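Local coordinates for protein 2-dehydropantoate 2-reductase (Porphyromonas gingivalis, PDB 2QYT) that probably catalyses the NADPH-dependent reduction of 2-dehydropantoate (ketopantoate) to pantoate, the second step in making pantoate for pantothenate biosynthesis, at residues S41-G46 with C73-P78; A12-G17 with A101-M106. All blocks are in the same frame, centred on the assembly; numbering follows the deposited sequence.

In the fold
Both contacts belong to the Rossmann-type domain and share its parallel sheet. Contact 1 pairs strand 38-43 with strand 73-75 at one edge of that sheet. Contact 2 packs strand 9-14, the next strand inward, against the end of helix 96-103 and the turn that follows. Contact 2 is the buried one, and between its two segments the contacts are apolar. Contact 1 is partly buried, runs on backbone hydrogen bonds and ends at solvent. The two touch directly: Val13 bonds to Ser41 and Ile43 through the backbone, and Pro78 packs on Met106. They also meet at one sulfate, which takes bonds from Arg45 N and Leu16 N.

Contact 1. Residues S41-G46 with C73-P78; sequences SWIARG and CVTDNP. With SO4 (sulfate ion), chain C.
Trp42 is bonded to the neighbouring strand through both its backbone N and its O. Trp42 N donates to Cys73 O at 2.9 Å. Thr75 N donates to Trp42 O. Ala44 N then donates to Thr75 O at 3.0 Å. The strands run parallel, with axes 10° apart.

Packing is close on both faces here. On one face Trp42 CB meets Val74 CG2 at 3.8 Å. This methyl sits near the plane of the indole, at its edge. On the other face Ile43 CD1 reaches Thr75 CG2 and also the ring of Pro78, 3.9 Å from Pro78 CG. Ile43 CG1 is anti to the carbonyl carbon (chi1 -54°), and the turn at chi2 brings CD1 to Thr75 and Pro78. Thr75 OG1 accepts from Asn77 N in an ST turn and also bonds to Glu80.

Past Ala44 the pairing gives way to a looser, wetter end. The CB atoms of Arg45 and Asp76 meet loosely at 4.1 Å. Arg45 NH1 lies 3.5 Å from Asp76 O. Their charged groups stay apart. A water joins Asp76 OD2 to Gly46 N. Arg45 N donates to O3 of a sulfate, probably from the crystallisation liquor, at 2.7 Å in a nearly straight bond. Strand 73-75 is the sheet's edge strand. The sulfate sits at the C-terminal ends of strands 38-43 and 9-14, where Rossmann folds bind the cofactor, consistent with NADP binding.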
loop_
_atom_site.group_PDB
_atom_site.type_symbol
_atom_site.label_atom_id
_atom_site.label_comp_id
_atom_site.label_asym_id
_atom_site.label_seq_id
_atom_site.Cartn_x
_atom_site.Cartn_y
_atom_site.Cartn_z
ATOM N N SER A 41 -5.608 -17.011 3.062
ATOM C CA SER A 41 -5.200 -17.022 4.465
ATOM C C SER A 41 -4.892 -15.629 4.932
ATOM O O SER A 41 -4.517 -14.783 4.126
ATOM C CB SER A 41 -3.985 -17.950 4.626
ATOM O OG SER A 41 -4.305 -19.219 4.026
ATOM N N TRP A 42 -5.093 -15.408 6.230
ATOM C CA TRP A 42 -4.891 -14.125 6.879
ATOM C C TRP A 42 -3.975 -14.264 8.047
ATOM O O TRP A 42 -4.089 -15.211 8.823
ATOM C CB TRP A 42 -6.219 -13.583 7.412
ATOM C CG TRP A 42 -7.237 -13.301 6.364
ATOM C CD1 TRP A 42 -7.027 -13.149 5.012
ATOM C CD2 TRP A 42 -8.640 -13.120 6.571
ATOM N NE1 TRP A 42 -8.231 -12.891 4.364
ATOM C CE2 TRP A 42 -9.234 -12.893 5.293
ATOM C CE3 TRP A 42 -9.459 -13.180 7.695
ATOM C CZ2 TRP A 42 -10.610 -12.695 5.126
ATOM C CZ3 TRP A 42 -10.821 -12.991 7.526
ATOM C CH2 TRP A 42 -11.384 -12.747 6.257
ATOM N N ILE A 43 -3.049 -13.320 8.191
ATOM C CA ILE A 43 -2.233 -13.289 9.381
ATOM C C ILE A 43 -2.684 -12.103 10.188
ATOM O O ILE A 43 -2.526 -11.004 9.754
ATOM C CB ILE A 43 -0.729 -13.192 9.070
ATOM C CG1 ILE A 43 -0.306 -14.326 8.102
ATOM C CG2 ILE A 43 0.128 -13.073 10.388
ATOM C CD1 ILE A 43 -0.439 -15.814 8.661
ATOM N N ALA A 44 -3.227 -12.339 11.371
ATOM C CA ALA A 44 -3.761 -11.279 12.205
ATOM C C ALA A 44 -3.353 -11.675 13.579
ATOM O O ALA A 44 -2.953 -12.812 13.777
ATOM C CB ALA A 44 -5.254 -11.244 12.122
ATOM N N ARG A 45 -3.437 -10.757 14.545
ATOM C CA ARG A 45 -3.055 -11.121 15.899
ATOM C C ARG A 45 -3.922 -10.553 16.974
ATOM O O ARG A 45 -4.814 -9.715 16.714
ATOM C CB ARG A 45 -1.587 -10.784 16.152
ATOM C CG ARG A 45 -1.107 -9.416 15.665
ATOM C CD ARG A 45 0.416 -9.510 15.486
ATOM N NE ARG A 45 0.811 -9.546 14.069
ATOM C CZ ARG A 45 1.287 -10.599 13.384
ATOM N NH1 ARG A 45 1.481 -11.801 13.965
ATOM N NH2 ARG A 45 1.615 -10.427 12.096
ATOM N N GLY A 46 -3.687 -11.055 18.187
ATOM C CA GLY A 46 -4.356 -10.577 19.402
ATOM C C GLY A 46 -5.874 -10.624 19.390
ATOM O O GLY A 46 -6.475 -11.628 18.967
ATOM N N CYS A 73 -8.084 -19.770 6.086
ATOM C CA CYS A 73 -7.277 -19.950 7.269
ATOM C C CYS A 73 -6.997 -18.570 7.821
ATOM O O CYS A 73 -6.780 -17.624 7.062
ATOM C CB CYS A 73 -5.991 -20.736 6.908
ATOM S SG CYS A 73 -4.721 -20.778 8.204
ATOM N N VAL A 74 -7.061 -18.449 9.149
ATOM C CA VAL A 74 -6.660 -17.217 9.822
ATOM C C VAL A 74 -5.879 -17.614 11.070
ATOM O O VAL A 74 -6.270 -18.519 11.809
ATOM C CB VAL A 74 -7.855 -16.257 10.180
ATOM C CG1 VAL A 74 -8.806 -16.955 11.216
ATOM C CG2 VAL A 74 -7.319 -14.935 10.797
ATOM N N THR A 75 -4.755 -16.925 11.285
ATOM C CA THR A 75 -3.815 -17.330 12.327
ATOM C C THR A 75 -2.852 -16.177 12.621
ATOM O O THR A 75 -2.814 -15.238 11.847
ATOM C CB THR A 75 -3.062 -18.671 11.954
ATOM O OG1 THR A 75 -2.176 -18.989 12.998
ATOM C CG2 THR A 75 -2.236 -18.586 10.643
ATOM N N ASP A 76 -2.126 -16.225 13.755
ATOM C CA ASP A 76 -1.004 -15.292 13.996
ATOM C C ASP A 76 0.331 -15.902 13.594
ATOM O O ASP A 76 1.356 -15.291 13.798
ATOM C CB ASP A 76 -0.948 -14.766 15.461
ATOM C CG ASP A 76 -0.961 -15.861 16.478
ATOM O OD1 ASP A 76 -0.900 -17.047 16.096
ATOM O OD2 ASP A 76 -1.026 -15.537 17.686
ATOM N N ASN A 77 0.302 -17.112 13.041
ATOM C CA ASN A 77 1.541 -17.856 12.733
ATOM C C ASN A 77 1.727 -18.228 11.249
ATOM O O ASN A 77 1.142 -19.201 10.787
ATOM C CB ASN A 77 1.610 -19.105 13.581
ATOM C CG ASN A 77 3.018 -19.731 13.634
ATOM O OD1 ASN A 77 3.903 -19.496 12.778
ATOM N ND2 ASN A 77 3.216 -20.556 14.647
ATOM N N PRO A 78 2.531 -17.457 10.484
ATOM C CA PRO A 78 2.737 -17.817 9.059
ATOM C C PRO A 78 3.202 -19.219 8.723
ATOM O O PRO A 78 2.996 -19.675 7.609
ATOM C CB PRO A 78 3.751 -16.793 8.584
ATOM C CG PRO A 78 3.419 -15.577 9.435
ATOM C CD PRO A 78 3.145 -16.158 10.811
HETATM S S SO4 C . -3.533 -7.390 12.702
HETATM O O1 SO4 C . -4.251 -7.766 11.501
HETATM O O2 SO4 C . -3.847 -5.977 12.932
HETATM O O3 SO4 C . -3.970 -8.165 13.860
HETATM O O4 SO4 C . -2.092 -7.566 12.427
HETATM O O HOH W 1 -1.447 -12.918 18.756
#

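Contact 2. Residues A12-G17 with A101-M106; sequences AVFGLG and AEIRPM. With EDO (1,2-ethanediol), chain G; SO4 (sulfate ion), chain C; SO4 (sulfate ion), chain E.
Ile103 sets its CG2 methyl over one face of the Phe14 ring. This is a CH-pi contact: CG2 lies 3.5 Å from the centroid of the Phe14 ring and 6° off its normal. All six ring carbons therefore lie at similar distances from the methyl. The Phe14 ring reaches the helix because CG is anti to the backbone N (chi1 -173°).

The other contacts are apolar too. Phe14 CZ comes to 3.9 Å from Glu102 CB. The Glu102 chain then bends at chi2, and its carboxylate leads away to a salt bridge with Arg98. Selenomethionine Met106 lays its SE 3.7 Å from Ala12 CB. Its chain bends at chi3, and CE comes within 4.2 Å of Phe14 CD1.

Polar bonds run within a segment or to bound groups. Met106 N donates to Ile103 O inside the 3-10 turn. Leu16 N donates at 2.7 Å to O1 of the sulfate that Arg45 N also binds, and Gly17 N to O1 of an ethanediol. Gly15 and Gly17 fit the glycine-rich Rossmann turn.

Strand 9-14 lies between strands 38-43 and 86-89. The end of helix 96-103 covers Phe14, which Phe89 also meets. Met106, in the turn beyond, covers Ala12 and reaches helix 78-81.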
loop_
_atom_site.group_PDB
_atom_site.type_symbol
_atom_site.label_atom_id
_atom_site.label_comp_id
_atom_site.label_asym_id
_atom_site.label_seq_id
_atom_site.Cartn_x
_atom_site.Cartn_y
_atom_site.Cartn_z
ATOM N N ALA A 12 -1.907 -15.192 0.673
ATOM C CA ALA A 12 -1.898 -14.810 2.075
ATOM C C ALA A 12 -1.940 -13.289 2.245
ATOM O O ALA A 12 -1.353 -12.542 1.445
ATOM C CB ALA A 12 -0.703 -15.362 2.730
ATOM N N VAL A 13 -2.622 -12.839 3.296
ATOM C CA VAL A 13 -2.643 -11.437 3.637
ATOM C C VAL A 13 -1.952 -11.276 4.970
ATOM O O VAL A 13 -2.441 -11.774 5.964
ATOM C CB VAL A 13 -4.085 -10.832 3.645
ATOM C CG1 VAL A 13 -4.019 -9.313 3.773
ATOM C CG2 VAL A 13 -4.763 -11.145 2.352
ATOM N N PHE A 14 -0.837 -10.537 4.970
ATOM C CA PHE A 14 -0.041 -10.304 6.157
ATOM C C PHE A 14 -0.342 -8.897 6.687
ATOM O O PHE A 14 0.113 -7.905 6.130
ATOM C CB PHE A 14 1.458 -10.451 5.804
ATOM C CG PHE A 14 2.383 -10.389 7.006
ATOM C CD1 PHE A 14 2.445 -11.445 7.905
ATOM C CD2 PHE A 14 3.198 -9.284 7.220
ATOM C CE1 PHE A 14 3.289 -11.423 8.986
ATOM C CE2 PHE A 14 4.040 -9.228 8.325
ATOM C CZ PHE A 14 4.090 -10.314 9.211
ATOM N N GLY A 15 -1.113 -8.831 7.770
ATOM C CA GLY A 15 -1.545 -7.581 8.395
ATOM C C GLY A 15 -2.979 -7.416 7.955
ATOM O O GLY A 15 -3.239 -7.347 6.760
ATOM N N LEU A 16 -3.924 -7.447 8.880
ATOM C CA LEU A 16 -5.343 -7.279 8.527
ATOM C C LEU A 16 -5.941 -5.952 9.022
ATOM O O LEU A 16 -6.980 -5.957 9.665
ATOM C CB LEU A 16 -6.239 -8.424 9.058
ATOM C CG LEU A 16 -6.587 -9.721 8.351
ATOM C CD1 LEU A 16 -7.768 -10.372 9.078
ATOM C CD2 LEU A 16 -6.824 -9.711 6.831
ATOM N N GLY A 17 -5.317 -4.829 8.707
ATOM C CA GLY A 17 -5.914 -3.545 9.060
ATOM C C GLY A 17 -6.834 -3.172 7.900
ATOM O O GLY A 17 -7.329 -4.070 7.164
ATOM N N ALA A 101 11.695 -11.665 7.798
ATOM C CA ALA A 101 11.869 -12.869 8.640
ATOM C C ALA A 101 10.534 -13.601 8.963
ATOM O O ALA A 101 10.454 -14.840 8.865
ATOM C CB ALA A 101 12.618 -12.531 9.895
ATOM N N GLU A 102 9.487 -12.830 9.271
ATOM C CA GLU A 102 8.189 -13.351 9.682
ATOM C C GLU A 102 7.377 -13.937 8.558
ATOM O O GLU A 102 6.587 -14.835 8.781
ATOM C CB GLU A 102 7.339 -12.248 10.322
ATOM C CG GLU A 102 8.109 -11.411 11.326
ATOM C CD GLU A 102 7.924 -11.857 12.737
ATOM O OE1 GLU A 102 7.201 -12.851 12.940
ATOM O OE2 GLU A 102 8.502 -11.211 13.646
ATOM N N ILE A 103 7.526 -13.427 7.349
ATOM C CA ILE A 103 6.797 -13.994 6.229
ATOM C C ILE A 103 7.558 -15.136 5.506
ATOM O O ILE A 103 6.980 -15.818 4.667
ATOM C CB ILE A 103 6.356 -12.877 5.193
ATOM C CG1 ILE A 103 7.566 -12.349 4.424
ATOM C CG2 ILE A 103 5.535 -11.751 5.900
ATOM C CD1 ILE A 103 7.202 -11.352 3.273
ATOM N N ARG A 104 8.857 -15.313 5.782
ATOM C CA ARG A 104 9.642 -16.361 5.107
ATOM C C ARG A 104 8.986 -17.773 5.068
ATOM O O ARG A 104 9.050 -18.466 4.015
ATOM C CB ARG A 104 11.079 -16.465 5.664
ATOM C CG ARG A 104 12.064 -15.459 5.053
ATOM C CD ARG A 104 13.522 -15.795 5.372
ATOM N NE ARG A 104 14.437 -14.794 4.798
ATOM C CZ ARG A 104 14.826 -14.815 3.526
ATOM N NH1 ARG A 104 15.657 -13.902 3.069
ATOM N NH2 ARG A 104 14.361 -15.760 2.703
ATOM N N PRO A 105 8.379 -18.223 6.181
ATOM C CA PRO A 105 7.687 -19.523 6.078
ATOM C C PRO A 105 6.596 -19.587 5.010
ATOM O O PRO A 105 6.179 -20.671 4.657
ATOM C CB PRO A 105 7.106 -19.734 7.488
ATOM C CG PRO A 105 7.997 -18.983 8.386
ATOM C CD PRO A 105 8.327 -17.704 7.557
HETATM N N MSE A 106 6.153 -18.453 4.476
HETATM C CA MSE A 106 5.189 -18.491 3.410
HETATM C C MSE A 106 5.786 -18.384 2.015
HETATM O O MSE A 106 5.063 -18.439 1.037
HETATM C CB MSE A 106 4.075 -17.437 3.620
HETATM C CG MSE A 106 3.299 -17.688 4.938
HETATM SE SE MSE A 106 1.872 -16.437 5.198
HETATM C CE MSE A 106 2.960 -14.786 5.344
HETATM C C1 EDO G . -3.358 -2.416 6.176
HETATM O O1 EDO G . -3.665 -3.742 6.611
HETATM C C2 EDO G . -3.791 -1.365 7.200
HETATM O O2 EDO G . -4.226 -0.222 6.474
HETATM S S SO4 C . -3.533 -7.390 12.702
HETATM O O1 SO4 C . -4.251 -7.766 11.501
HETATM O O2 SO4 C . -3.847 -5.977 12.932
HETATM O O3 SO4 C . -3.970 -8.165 13.860
HETATM O O4 SO4 C . -2.092 -7.566 12.427
HETATM S S SO4 E . -1.810 -3.660 10.521
HETATM O O1 SO4 E . -2.858 -3.873 11.508
HETATM O O2 SO4 E . -1.769 -2.246 10.115
HETATM O O3 SO4 E . -0.557 -4.118 11.121
HETATM O O4 SO4 E . -2.065 -4.453 9.324
#